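Local structure of proteasome accessory factor B/C (PafBC) (Paenarthrobacter aurescens, 6SJ9) at residues A[98-103]-A[435-440]; A[159-164]-A[216-221]; A[245-250]-A[280-285]; A[521-526]-A[562-567]; A[588-593]-A[618-623]. The protein acts as a transcriptional regulator of the bacterial DNA damage response, probably binding DNA through its winged helix-turn-helix domains. One frame throughout, in Å; residues are numbered along the deposited sequence.

Interaction 1 (A[98-103]-A[435-440]); sequences STVLLL and TGLAML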
# COMPACT_ATOMS: atom_id res chain seq x y z
N SER A 98 -4.48 -11.14 7.30
CA SER A 98 -3.68 -10.83 6.13
C SER A 98 -4.25 -9.67 5.34
O SER A 98 -3.48 -8.88 4.77
CB SER A 98 -3.60 -12.06 5.23
OG SER A 98 -3.13 -13.19 5.97
N THR A 99 -5.58 -9.55 5.29
CA THR A 99 -6.17 -8.44 4.54
C THR A 99 -5.96 -7.11 5.27
O THR A 99 -5.57 -6.13 4.65
CB THR A 99 -7.66 -8.68 4.31
OG1 THR A 99 -7.85 -9.98 3.74
CG2 THR A 99 -8.25 -7.63 3.37
N VAL A 100 -6.14 -7.10 6.60
CA VAL A 100 -5.84 -5.90 7.38
C VAL A 100 -4.39 -5.50 7.17
O VAL A 100 -4.07 -4.33 6.91
CB VAL A 100 -6.10 -6.16 8.86
CG1 VAL A 100 -5.56 -4.92 9.69
CG2 VAL A 100 -7.53 -6.42 9.10
N LEU A 101 -3.51 -6.49 7.24
CA LEU A 101 -2.09 -6.24 7.07
C LEU A 101 -1.80 -5.59 5.73
O LEU A 101 -0.81 -4.87 5.58
CB LEU A 101 -1.36 -7.56 7.23
CG LEU A 101 0.10 -7.42 7.53
CD1 LEU A 101 0.21 -6.72 8.84
CD2 LEU A 101 0.64 -8.78 7.58
N LEU A 102 -2.61 -5.90 4.73
CA LEU A 102 -2.46 -5.34 3.40
C LEU A 102 -2.75 -3.85 3.37
O LEU A 102 -2.02 -3.07 2.74
CB LEU A 102 -3.43 -6.07 2.48
CG LEU A 102 -3.56 -5.68 1.03
CD1 LEU A 102 -2.17 -5.42 0.47
CD2 LEU A 102 -4.23 -6.89 0.31
N LEU A 103 -3.76 -3.42 4.11
CA LEU A 103 -4.05 -1.99 4.18
C LEU A 103 -2.93 -1.30 4.94
O LEU A 103 -2.49 -0.22 4.56
CB LEU A 103 -5.43 -1.79 4.84
CG LEU A 103 -5.92 -0.37 4.90
CD1 LEU A 103 -5.84 0.28 3.57
CD2 LEU A 103 -7.36 -0.34 5.51
N THR A 435 3.80 0.20 11.92
CA THR A 435 3.48 1.60 11.79
C THR A 435 2.14 1.79 11.09
O THR A 435 1.33 2.62 11.52
CB THR A 435 4.60 2.32 11.06
OG1 THR A 435 5.77 2.15 11.86
CG2 THR A 435 4.26 3.82 10.97
N GLY A 436 1.90 1.03 10.02
CA GLY A 436 0.61 1.12 9.34
C GLY A 436 -0.51 0.61 10.23
O GLY A 436 -1.60 1.20 10.26
N LEU A 437 -0.23 -0.45 11.00
CA LEU A 437 -1.25 -0.96 11.90
C LEU A 437 -1.55 0.04 13.01
O LEU A 437 -2.69 0.13 13.47
CB LEU A 437 -0.81 -2.31 12.50
CG LEU A 437 -0.75 -3.46 11.47
CD1 LEU A 437 -0.00 -4.63 12.07
CD2 LEU A 437 -2.16 -3.92 11.07
N ALA A 438 -0.54 0.78 13.49
CA ALA A 438 -0.84 1.71 14.58
C ALA A 438 -1.68 2.89 14.08
O ALA A 438 -2.53 3.41 14.83
CB ALA A 438 0.45 2.15 15.27
N MSE A 439 -1.48 3.32 12.85
CA MSE A 439 -2.36 4.35 12.30
C MSE A 439 -3.80 3.77 12.18
O MSE A 439 -4.77 4.42 12.58
CB MSE A 439 -1.85 4.82 10.95
CG MSE A 439 -0.56 5.63 10.98
SE MSE A 439 -0.83 7.33 11.99
CE MSE A 439 -1.27 8.56 10.59
N LEU A 440 -3.93 2.55 11.64
CA LEU A 440 -5.25 1.91 11.59
C LEU A 440 -5.85 1.80 12.99
O LEU A 440 -7.06 1.99 13.17
CB LEU A 440 -5.19 0.52 10.94
CG LEU A 440 -4.85 0.53 9.45
CD1 LEU A 440 -4.71 -0.90 8.88
CD2 LEU A 440 -5.97 1.30 8.68

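Interaction 2 (A[159-164]-A[216-221]); sequences GKHPIR and ISVLTT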
# COMPACT_ATOMS: atom_id res chain seq x y z
N GLY A 159 -23.25 -5.76 -16.64
CA GLY A 159 -24.21 -5.57 -17.71
C GLY A 159 -24.45 -6.82 -18.57
O GLY A 159 -25.18 -6.74 -19.56
N LYS A 160 -23.83 -7.95 -18.20
CA LYS A 160 -23.98 -9.20 -18.94
C LYS A 160 -23.59 -9.02 -20.41
O LYS A 160 -24.30 -9.46 -21.32
CB LYS A 160 -25.41 -9.76 -18.81
CG LYS A 160 -25.73 -10.12 -17.38
CD LYS A 160 -27.07 -10.75 -17.24
CE LYS A 160 -27.20 -11.38 -15.84
NZ LYS A 160 -27.54 -10.32 -14.83
N HIS A 161 -22.49 -8.35 -20.64
CA HIS A 161 -21.90 -8.14 -21.94
C HIS A 161 -20.68 -9.05 -22.09
O HIS A 161 -19.80 -9.06 -21.21
CB HIS A 161 -21.45 -6.70 -22.10
CG HIS A 161 -22.54 -5.72 -21.92
ND1 HIS A 161 -23.76 -5.85 -22.56
CD2 HIS A 161 -22.59 -4.55 -21.23
CE1 HIS A 161 -24.52 -4.82 -22.24
NE2 HIS A 161 -23.83 -4.01 -21.46
N PRO A 162 -20.55 -9.72 -23.24
CA PRO A 162 -19.30 -10.39 -23.58
C PRO A 162 -18.23 -9.33 -23.88
O PRO A 162 -18.53 -8.13 -24.05
CB PRO A 162 -19.66 -11.24 -24.82
CG PRO A 162 -20.88 -10.56 -25.40
CD PRO A 162 -21.56 -9.70 -24.33
N ILE A 163 -16.96 -9.77 -23.92
CA ILE A 163 -15.83 -8.88 -24.14
C ILE A 163 -14.91 -9.46 -25.21
O ILE A 163 -14.99 -10.63 -25.58
CB ILE A 163 -14.99 -8.63 -22.85
CG1 ILE A 163 -14.38 -9.93 -22.36
CG2 ILE A 163 -15.85 -8.04 -21.76
CD1 ILE A 163 -13.53 -9.79 -21.06
N ARG A 164 -14.01 -8.60 -25.69
CA ARG A 164 -12.93 -9.02 -26.58
C ARG A 164 -11.65 -8.28 -26.20
O ARG A 164 -11.68 -7.15 -25.71
CB ARG A 164 -13.35 -8.82 -28.06
CG ARG A 164 -12.56 -7.85 -28.92
CD ARG A 164 -13.44 -7.31 -30.05
NE ARG A 164 -14.31 -8.38 -30.53
CZ ARG A 164 -15.50 -8.20 -31.12
NH1 ARG A 164 -16.01 -6.97 -31.32
NH2 ARG A 164 -16.22 -9.26 -31.49
N ILE A 216 -9.59 -3.83 -22.63
CA ILE A 216 -10.72 -4.71 -22.87
C ILE A 216 -11.80 -3.91 -23.56
O ILE A 216 -12.21 -2.86 -23.05
CB ILE A 216 -11.18 -5.29 -21.53
CG1 ILE A 216 -10.04 -6.17 -20.98
CG2 ILE A 216 -12.54 -5.96 -21.65
CD1 ILE A 216 -10.24 -6.66 -19.64
N SER A 217 -12.29 -4.39 -24.69
CA SER A 217 -13.49 -3.79 -25.28
C SER A 217 -14.74 -4.56 -24.82
O SER A 217 -14.88 -5.78 -25.07
CB SER A 217 -13.33 -3.69 -26.79
OG SER A 217 -13.39 -4.94 -27.42
N VAL A 218 -15.61 -3.86 -24.08
CA VAL A 218 -16.88 -4.39 -23.61
C VAL A 218 -17.92 -4.30 -24.73
O VAL A 218 -18.28 -3.20 -25.15
CB VAL A 218 -17.34 -3.61 -22.39
CG1 VAL A 218 -18.62 -4.25 -21.79
CG2 VAL A 218 -16.25 -3.64 -21.30
N LEU A 219 -18.47 -5.45 -25.17
CA LEU A 219 -19.44 -5.45 -26.29
C LEU A 219 -20.85 -5.19 -25.75
O LEU A 219 -21.67 -6.11 -25.56
CB LEU A 219 -19.37 -6.77 -27.04
CG LEU A 219 -17.93 -7.12 -27.42
CD1 LEU A 219 -17.95 -8.39 -28.29
CD2 LEU A 219 -17.27 -5.91 -28.19
N THR A 220 -21.14 -3.90 -25.57
CA THR A 220 -22.38 -3.39 -24.99
C THR A 220 -23.58 -3.60 -25.92
O THR A 220 -24.68 -3.20 -25.54
CB THR A 220 -22.29 -1.89 -24.61
OG1 THR A 220 -21.99 -1.14 -25.78
CG2 THR A 220 -21.21 -1.62 -23.54
N THR A 221 -23.37 -4.09 -27.13
CA THR A 221 -24.46 -4.53 -27.98
C THR A 221 -24.89 -5.97 -27.70
O THR A 221 -25.87 -6.42 -28.29
CB THR A 221 -24.07 -4.48 -29.45
OG1 THR A 221 -22.82 -5.18 -29.61
CG2 THR A 221 -23.89 -3.04 -29.91

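Interaction 3 (A[245-250]-A[280-285]); sequences RQATLV and VDFRDP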
# COMPACT_ATOMS: atom_id res chain seq x y z
N ARG A 245 11.80 -18.95 -13.03
CA ARG A 245 12.90 -18.70 -13.96
C ARG A 245 13.93 -17.75 -13.33
O ARG A 245 13.69 -17.16 -12.28
CB ARG A 245 12.36 -18.14 -15.28
CG ARG A 245 11.49 -19.16 -16.07
CD ARG A 245 10.25 -18.50 -16.73
NE ARG A 245 10.63 -17.68 -17.88
CZ ARG A 245 9.77 -17.04 -18.67
NH1 ARG A 245 8.46 -17.12 -18.44
NH2 ARG A 245 10.23 -16.32 -19.68
N GLN A 246 15.11 -17.66 -13.96
CA GLN A 246 16.23 -16.85 -13.49
C GLN A 246 16.56 -15.72 -14.44
O GLN A 246 16.72 -15.94 -15.65
CB GLN A 246 17.50 -17.69 -13.31
CG GLN A 246 18.70 -16.89 -12.80
CD GLN A 246 19.88 -17.77 -12.33
OE1 GLN A 246 19.82 -18.42 -11.28
NE2 GLN A 246 20.94 -17.80 -13.14
N ALA A 247 16.65 -14.50 -13.90
CA ALA A 247 17.04 -13.31 -14.64
C ALA A 247 18.48 -12.92 -14.31
O ALA A 247 18.96 -13.12 -13.19
CB ALA A 247 16.09 -12.15 -14.30
N THR A 248 19.18 -12.35 -15.30
CA THR A 248 20.55 -11.86 -15.14
C THR A 248 20.55 -10.37 -15.42
O THR A 248 20.17 -9.93 -16.52
CB THR A 248 21.52 -12.60 -16.06
OG1 THR A 248 21.34 -14.01 -15.91
CG2 THR A 248 22.96 -12.28 -15.70
N LEU A 249 20.95 -9.58 -14.42
CA LEU A 249 20.80 -8.14 -14.46
C LEU A 249 22.13 -7.47 -14.15
O LEU A 249 22.88 -7.93 -13.28
CB LEU A 249 19.73 -7.67 -13.47
CG LEU A 249 18.38 -8.36 -13.54
CD1 LEU A 249 17.48 -7.83 -12.41
CD2 LEU A 249 17.70 -8.23 -14.91
N VAL A 250 22.42 -6.39 -14.87
CA VAL A 250 23.51 -5.48 -14.53
C VAL A 250 22.88 -4.21 -13.97
O VAL A 250 22.09 -3.56 -14.65
CB VAL A 250 24.39 -5.16 -15.75
CG1 VAL A 250 25.35 -4.07 -15.39
CG2 VAL A 250 25.13 -6.39 -16.21
N VAL A 280 18.25 -12.83 -10.22
CA VAL A 280 17.05 -12.78 -9.41
C VAL A 280 16.06 -13.80 -9.98
O VAL A 280 16.07 -14.10 -11.18
CB VAL A 280 16.41 -11.38 -9.34
CG1 VAL A 280 17.40 -10.36 -8.85
CG2 VAL A 280 15.82 -10.98 -10.67
N ASP A 281 15.26 -14.37 -9.09
CA ASP A 281 14.23 -15.30 -9.50
C ASP A 281 12.95 -14.53 -9.77
O ASP A 281 12.58 -13.65 -9.00
CB ASP A 281 13.99 -16.36 -8.42
CG ASP A 281 15.18 -17.31 -8.26
OD1 ASP A 281 15.74 -17.73 -9.29
OD2 ASP A 281 15.56 -17.61 -7.10
N PHE A 282 12.28 -14.90 -10.85
CA PHE A 282 10.97 -14.34 -11.15
C PHE A 282 10.17 -15.46 -11.80
O PHE A 282 10.74 -16.43 -12.29
CB PHE A 282 11.06 -13.13 -12.08
CG PHE A 282 11.44 -13.49 -13.50
CD1 PHE A 282 12.74 -13.79 -13.82
CD2 PHE A 282 10.48 -13.48 -14.51
CE1 PHE A 282 13.09 -14.11 -15.12
CE2 PHE A 282 10.83 -13.78 -15.82
CZ PHE A 282 12.13 -14.10 -16.13
N ARG A 283 8.84 -15.31 -11.78
CA ARG A 283 7.93 -16.23 -12.47
C ARG A 283 7.33 -15.60 -13.72
O ARG A 283 7.47 -16.17 -14.80
CB ARG A 283 6.85 -16.79 -11.52
CG ARG A 283 7.48 -17.57 -10.36
CD ARG A 283 6.51 -18.14 -9.32
NE ARG A 283 5.97 -17.15 -8.38
CZ ARG A 283 5.71 -17.41 -7.10
NH1 ARG A 283 6.01 -18.60 -6.59
NH2 ARG A 283 5.20 -16.46 -6.31
N ASP A 284 6.66 -14.45 -13.59
CA ASP A 284 6.03 -13.78 -14.73
C ASP A 284 6.94 -12.69 -15.27
O ASP A 284 7.22 -11.72 -14.55
CB ASP A 284 4.68 -13.18 -14.31
CG ASP A 284 3.92 -12.48 -15.48
OD1 ASP A 284 4.40 -12.45 -16.64
OD2 ASP A 284 2.78 -12.03 -15.25
N PRO A 285 7.37 -12.78 -16.52
CA PRO A 285 8.27 -11.75 -17.07
C PRO A 285 7.63 -10.40 -17.27
O PRO A 285 8.35 -9.40 -17.27
CB PRO A 285 8.74 -12.35 -18.41
CG PRO A 285 7.78 -13.41 -18.72
CD PRO A 285 7.19 -13.91 -17.44

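Interaction 4 (A[521-526]-A[562-567]); sequences DVDPLR and RAVSGS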
# COMPACT_ATOMS: atom_id res chain seq x y z
N ASP A 521 -1.98 31.04 9.44
CA ASP A 521 -2.77 30.74 10.63
C ASP A 521 -3.29 29.32 10.53
O ASP A 521 -3.82 28.94 9.48
CB ASP A 521 -3.95 31.72 10.76
CG ASP A 521 -3.48 33.16 11.10
OD1 ASP A 521 -2.51 33.34 11.88
OD2 ASP A 521 -4.07 34.07 10.55
N VAL A 522 -3.12 28.52 11.59
CA VAL A 522 -3.60 27.14 11.61
C VAL A 522 -4.35 26.84 12.91
O VAL A 522 -4.03 27.38 13.97
CB VAL A 522 -2.46 26.12 11.42
CG1 VAL A 522 -1.68 26.49 10.26
CG2 VAL A 522 -1.52 26.09 12.63
N ASP A 523 -5.35 25.96 12.80
CA ASP A 523 -6.02 25.37 13.94
C ASP A 523 -5.33 24.05 14.18
O ASP A 523 -5.56 23.09 13.43
CB ASP A 523 -7.52 25.14 13.68
CG ASP A 523 -8.28 26.43 13.33
OD1 ASP A 523 -8.00 27.51 13.91
OD2 ASP A 523 -9.23 26.33 12.51
N PRO A 524 -4.47 23.94 15.19
CA PRO A 524 -3.83 22.64 15.48
C PRO A 524 -4.87 21.62 15.93
O PRO A 524 -5.74 21.91 16.74
CB PRO A 524 -2.85 22.96 16.60
CG PRO A 524 -3.41 24.17 17.25
CD PRO A 524 -4.05 25.00 16.13
N LEU A 525 -4.74 20.41 15.41
CA LEU A 525 -5.69 19.34 15.70
C LEU A 525 -5.08 18.15 16.44
O LEU A 525 -5.61 17.76 17.49
CB LEU A 525 -6.31 18.83 14.38
CG LEU A 525 -7.07 19.92 13.58
CD1 LEU A 525 -7.63 19.43 12.27
CD2 LEU A 525 -8.26 20.52 14.41
N ARG A 526 -4.01 17.56 15.91
CA ARG A 526 -3.40 16.35 16.46
C ARG A 526 -1.90 16.39 16.27
O ARG A 526 -1.41 16.77 15.20
CB ARG A 526 -3.91 15.08 15.76
CG ARG A 526 -5.28 14.69 16.26
CD ARG A 526 -5.68 13.34 15.65
NE ARG A 526 -6.00 13.52 14.23
CZ ARG A 526 -6.52 12.56 13.48
NH1 ARG A 526 -6.77 11.35 14.04
NH2 ARG A 526 -6.82 12.80 12.23
N ARG A 562 -6.55 34.15 18.75
CA ARG A 562 -7.90 33.71 18.38
C ARG A 562 -8.11 32.25 18.79
O ARG A 562 -7.17 31.47 18.83
CB ARG A 562 -8.14 33.93 16.89
CG ARG A 562 -8.05 35.45 16.61
CD ARG A 562 -7.40 35.79 15.31
NE ARG A 562 -7.71 37.21 14.99
CZ ARG A 562 -7.15 38.29 15.57
NH1 ARG A 562 -6.26 38.20 16.58
NH2 ARG A 562 -7.53 39.48 15.17
N ALA A 563 -9.39 31.89 19.02
CA ALA A 563 -9.78 30.50 19.22
C ALA A 563 -9.77 29.74 17.90
O ALA A 563 -10.04 30.31 16.84
CB ALA A 563 -11.22 30.41 19.78
N VAL A 564 -9.55 28.42 18.00
CA VAL A 564 -9.58 27.60 16.80
C VAL A 564 -10.91 27.83 16.11
O VAL A 564 -11.94 28.08 16.75
CB VAL A 564 -9.35 26.11 17.12
CG1 VAL A 564 -7.93 25.89 17.60
CG2 VAL A 564 -10.40 25.57 18.16
N SER A 565 -10.86 27.91 14.79
CA SER A 565 -12.05 28.30 14.03
C SER A 565 -13.05 27.17 13.96
O SER A 565 -14.24 27.40 13.74
CB SER A 565 -11.65 28.72 12.62
OG SER A 565 -11.35 27.52 11.92
N GLY A 566 -12.60 25.92 14.07
CA GLY A 566 -13.54 24.85 13.87
C GLY A 566 -13.94 24.62 12.43
O GLY A 566 -15.03 24.10 12.17
N SER A 567 -13.12 25.06 11.47
CA SER A 567 -13.42 24.78 10.07
C SER A 567 -13.12 23.35 9.68
O SER A 567 -13.56 22.92 8.62
CB SER A 567 -12.67 25.73 9.16
OG SER A 567 -13.02 27.04 9.52

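Interaction 5 (A[588-593]-A[618-623]); sequences VCLELT and AEVRFG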
# COMPACT_ATOMS: atom_id res chain seq x y z
N VAL A 588 1.61 18.43 -11.88
CA VAL A 588 2.01 17.87 -13.16
C VAL A 588 0.76 17.59 -13.97
O VAL A 588 -0.27 17.21 -13.41
CB VAL A 588 2.84 16.58 -12.99
CG1 VAL A 588 3.18 15.99 -14.32
CG2 VAL A 588 4.10 16.84 -12.18
N CYS A 589 0.81 17.87 -15.26
CA CYS A 589 -0.28 17.55 -16.18
C CYS A 589 0.16 16.36 -17.02
O CYS A 589 1.23 16.41 -17.64
CB CYS A 589 -0.61 18.76 -17.05
SG CYS A 589 -1.99 18.44 -18.12
N LEU A 590 -0.62 15.28 -17.00
CA LEU A 590 -0.33 14.01 -17.66
C LEU A 590 -1.31 13.80 -18.79
O LEU A 590 -2.45 14.26 -18.72
CB LEU A 590 -0.48 12.80 -16.70
CG LEU A 590 0.33 12.76 -15.42
CD1 LEU A 590 -0.03 11.53 -14.55
CD2 LEU A 590 1.81 12.82 -15.71
N GLU A 591 -0.89 13.05 -19.82
CA GLU A 591 -1.82 12.37 -20.71
C GLU A 591 -1.75 10.87 -20.42
O GLU A 591 -0.66 10.30 -20.31
CB GLU A 591 -1.53 12.61 -22.18
CG GLU A 591 -2.51 11.85 -23.08
CD GLU A 591 -2.32 12.13 -24.56
OE1 GLU A 591 -1.43 12.94 -24.90
OE2 GLU A 591 -3.03 11.53 -25.39
N LEU A 592 -2.91 10.25 -20.28
CA LEU A 592 -3.07 8.83 -20.01
C LEU A 592 -3.76 8.17 -21.20
O LEU A 592 -4.71 8.73 -21.75
CB LEU A 592 -3.92 8.61 -18.74
CG LEU A 592 -3.41 9.29 -17.45
CD1 LEU A 592 -4.36 9.11 -16.31
CD2 LEU A 592 -2.02 8.78 -17.05
N THR A 593 -3.31 6.98 -21.56
CA THR A 593 -4.06 6.14 -22.48
C THR A 593 -5.25 5.49 -21.77
O THR A 593 -5.34 5.48 -20.54
CB THR A 593 -3.17 5.04 -23.04
OG1 THR A 593 -2.77 4.18 -21.95
CG2 THR A 593 -1.91 5.63 -23.74
N ALA A 618 -4.88 14.52 -17.20
CA ALA A 618 -5.01 14.43 -15.75
C ALA A 618 -3.97 15.29 -15.08
O ALA A 618 -2.77 15.13 -15.31
CB ALA A 618 -4.89 12.98 -15.29
N GLU A 619 -4.43 16.21 -14.27
CA GLU A 619 -3.58 17.06 -13.46
C GLU A 619 -3.43 16.43 -12.08
O GLU A 619 -4.42 16.24 -11.38
CB GLU A 619 -4.25 18.43 -13.39
CG GLU A 619 -3.46 19.54 -12.83
CD GLU A 619 -4.27 20.81 -12.88
OE1 GLU A 619 -4.08 21.61 -13.82
OE2 GLU A 619 -5.15 20.97 -12.00
N VAL A 620 -2.21 16.05 -11.70
CA VAL A 620 -1.98 15.34 -10.44
C VAL A 620 -0.86 16.02 -9.66
O VAL A 620 0.07 16.59 -10.23
CB VAL A 620 -1.64 13.84 -10.68
CG1 VAL A 620 -2.75 13.15 -11.46
CG2 VAL A 620 -0.37 13.69 -11.41
N ARG A 621 -0.90 15.86 -8.33
CA ARG A 621 0.17 16.29 -7.44
C ARG A 621 1.07 15.11 -7.09
O ARG A 621 0.60 14.14 -6.50
CB ARG A 621 -0.40 16.91 -6.17
CG ARG A 621 -1.24 18.17 -6.40
CD ARG A 621 -2.06 18.55 -5.13
NE ARG A 621 -1.23 18.91 -3.96
CZ ARG A 621 -0.96 20.17 -3.58
NH1 ARG A 621 -1.44 21.20 -4.27
NH2 ARG A 621 -0.21 20.39 -2.50
N PHE A 622 2.35 15.19 -7.45
CA PHE A 622 3.34 14.19 -7.07
C PHE A 622 4.11 14.70 -5.87
O PHE A 622 4.34 15.91 -5.73
CB PHE A 622 4.31 13.90 -8.21
CG PHE A 622 3.78 12.94 -9.19
CD1 PHE A 622 3.12 13.39 -10.32
CD2 PHE A 622 3.89 11.58 -8.97
CE1 PHE A 622 2.60 12.48 -11.23
CE2 PHE A 622 3.38 10.67 -9.87
CZ PHE A 622 2.72 11.10 -11.00
N GLY A 623 4.47 13.75 -4.99
CA GLY A 623 5.12 14.09 -3.74
C GLY A 623 6.51 14.67 -3.93
O GLY A 623 6.96 15.47 -3.10

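Interaction 1 (A[98-103]-A[435-440])
Leu437 and Leu440, one turn apart on helix 427-441, press against Val100, Leu101 and Leu103 of helix 95-118. The side chains that meet are all apolar, and no hydrogen bond crosses between them. Leu437 spreads its two methyl groups over two partners. Leu437 CD2 meets Val100 CG1 at 3.8 Å, the two side chains crossing at about a right angle. CD1 of Leu437 meets CD1 of Leu101 at 3.9 Å. The CB of Leu101 starts away from helix 427-441, but one of its branch ends comes back to touch. The CB of Leu440 points toward helix 95-118, and this residue buries more area than any other here. Leu440 CD2 touches Leu103 CD2 at 3.8 Å, while Leu440 CD1 lies 4.0 Å from Val100 O. Val100 holds CG1 opposite its own backbone N (chi1 172°), where this methyl reaches both Leu437 CD2 and Leu440 CD1. The methyl groups of Val100, Leu103, Leu437 and Leu440 are thus the tight part. Leu458 adds to it by touching Val100 and Leu437, and Leu107 by touching Leu440. The backbones stay further apart, with the CA atoms of Leu103 and Gly436 7.6 Å from each other. On the looser, far side of helix 427-441, Ala438 is partly exposed. A thiocyanate ion, probably from the crystallisation liquor, lies about 6 Å from the Leu440 side chain. The helix axes approach to 9.3 Å at an angle of 95°. This is near-perpendicular helix-helix packing through a leucine-rich core, and it ties helix 95-118 to the PafC helix-turn-helix region.

Interaction 2 (A[159-164]-A[216-221])
Arg164 and Ser217 face each other as a hydrogen-bonded antiparallel pair, where strand 163-168 of the WYL domain meets the short strand 217-218. Arg164 N gives a bond to Ser217 O at 3.0 Å, with an N-H...O angle of 160°. Ser217 N returns one to Arg164 O. Ser217 OG also bonds Arg164 O at 3.3 Å, from above the carbonyl plane, so this oxygen is gripped twice. One step on, Leu219 N bonds Pro162 O at 2.9 Å, in the carbonyl plane. Leu219 is itself the centre of an inverse gamma turn. Beyond the strands, the Arg164 guanidinium lies with one face over Leu219 CD1, and Arg164 NH1 comes 3.5 Å from Leu219 CD2. Arg164 NH2 makes a salt bridge with Glu179 on the neighbouring strand. On the other side of the pairing, Ile163 CB packs on Ile216 CG2 at 3.8 Å, and both side chains also touch helix 147-159. That helix ends in a Schellman motif with Lys160 at C-prime, and His161 follows directly. CG of His161 is anti to the carbonyl carbon (chi1 -58°), which lays one ring face against Thr220. His161 ND1 bonds Gly222 O, fixing the ring's rotation. With an alanine here, Gly222 O would probably lose this partner and a gap would open between Thr220 and Gly159. The His161 ring is sandwiched: Gly159 O lies over one face, and Thr220 CA over the other, 3.6 Å from the centroid and 6° off the normal.

Interaction 3 (A[245-250]-A[280-285])
Arg245 and Phe282 form a hydrogen-bonded antiparallel pair, and their side chains meet on the same face of the sheet. Arg245 N bonds Phe282 O at 2.8 Å, and Phe282 N bonds Arg245 O at 3.0 Å. Two residues along, Ala247 N reaches Val280 O at 2.8 Å in a nearly straight bond, with an N-H...O angle of 176°. Val280 N answers to Ala247 O. The Phe282 ring carries the packing. Its CG lies between the backbone N and the carbonyl carbon (chi1 72°), which brings the ring across to the other strand. Phe282 CE1 touches Ala247 CB at 3.7 Å, and Arg245 CB sits over one ring face. Ala247 CB also meets Val280 CG2 at 3.8 Å. The bent Arg245 chain places one guanidinium face near Phe282 CZ, and Arg245 NH1 lies 3.6 Å from Pro285 CD. Arg245 NH2 makes a salt bridge with Glu306. Cutting Arg245 back to an alanine is likely to leave Glu306 without its charged mate and Pro285 without the guanidinium beside it. The next shell sets the turn after the strand. Asp284 is the N-cap of helix 285-294: OD1 accepts from Glu286 N, and OD2 is held by Arg208 and Ser210. Strands 245-252 and 275-282 are the two central strands of the ferredoxin-like WCX sheet, in the order 263-268, 275-282, 245-252, 299-303. Helix 285-294 covers the face bearing Ala247 and Phe282, where Leu288 touches both.

Interaction 4 (A[521-526]-A[562-567])
The Asp523 carboxylate reaches out from strand 517-530 and takes hold of Ser565 with both oxygens. Asp523 OD1 accepts from Ser565 N at 3.0 Å, with an N-H...O angle of 161°. The donor stands above the carboxylate plane, 51° out of it. Asp523 OD2 accepts from Ser565 OG through its syn lone pair, and the O-O distance is short, 2.5 Å. Asp523 OD1 has a second partner in Gln504 NE2. The serine hydroxyl has several partners too. Ser565 OG sits between its backbone N and carbonyl carbon (chi1 75°), turned to both Asp523 and Ser567. Ser565 OG accepts from Ser567 N at 3.1 Å, which makes an ST turn. Ser565 OG is also bonded by Ser567 OG at 3.0 Å and by His541 NE2. Gly566 and Ser567 are poorly ordered, so the far end of this turn is less certain. His541 is fixed in turn, since its ND1 bonds Asp521 O. Val564 CA comes close to Asp523 OD1, at 3.3 Å. Apolar contact is slight, with Val564 CG1 4.2 Å from Pro524 CD. The contact thus fastens the segment after the short strand 562-563 onto the WYL-domain sheet, whose strands are consistent with an Sm-type fold. Strand 517-530 runs between strands 533-540 and 503-510, with a classic beta bulge at Leu525 and Arg526 opposite Glu537. Pro524 also packs against Ala498 and Ile499 of helix 489-501.

Interaction 5 (A[588-593]-A[618-623])
Val588 and Leu590 pair with Val620 and Ala618 on the two central strands of a ferredoxin-like WCX sheet. Val588 N bonds Val620 O at 2.9 Å, and Val620 N bonds Val588 O at 2.8 Å. Leu590 N and Ala618 O are 2.7 Å apart, and Ala618 N returns a bond to Leu590 O. Between these pairs, Glu619 CA lies 3.3 Å from Val588 O in a CA-H...O contact. The apolar side chains gather on the face with Leu590 and Val620. Val620 holds CG2 between its backbone N and carbonyl carbon (chi1 -57°), facing Leu590. Leu590 CD1 meets Val620 CG2 at 3.8 Å, the side chains crossing at about a right angle, and it also stands at the edge of the Phe622 ring. Val588 CG2 comes 4.0 Å from Phe622 CD1. Leu592 CD1 rests on Ala618 CB at 4.0 Å. On the face with Cys589, the extended Glu619 chain reaches a salt bridge with Arg607. Strands 607-610 and 639-643 flank the pair. Helix 627-634 covers the apolar face: Phe631 meets the Phe622 ring edge-to-face, and Leu628 touches Val588 and Phe622.

In the fold
The five contacts are separate, with no atoms touching between them. Interactions 3 and 5 join equivalent central strands in the two WCX sheets, their centres about 31 Å apart. Interactions 2 and 4 belong to the two WYL regions and lie about 51 Å apart between centres. Interaction 1 lies nearest the middle of the chain, its centre about 9 Å from the chain's centre, and its nearest atoms come within about 7 Å of interaction 4. Interactions 2 and 5, far apart in sequence, approach to about 10 Å between nearest atoms. The potassium ion is bound by Leu16, Thr18, Ile81, Lys83 and Ser85, none of which belongs to these contacts.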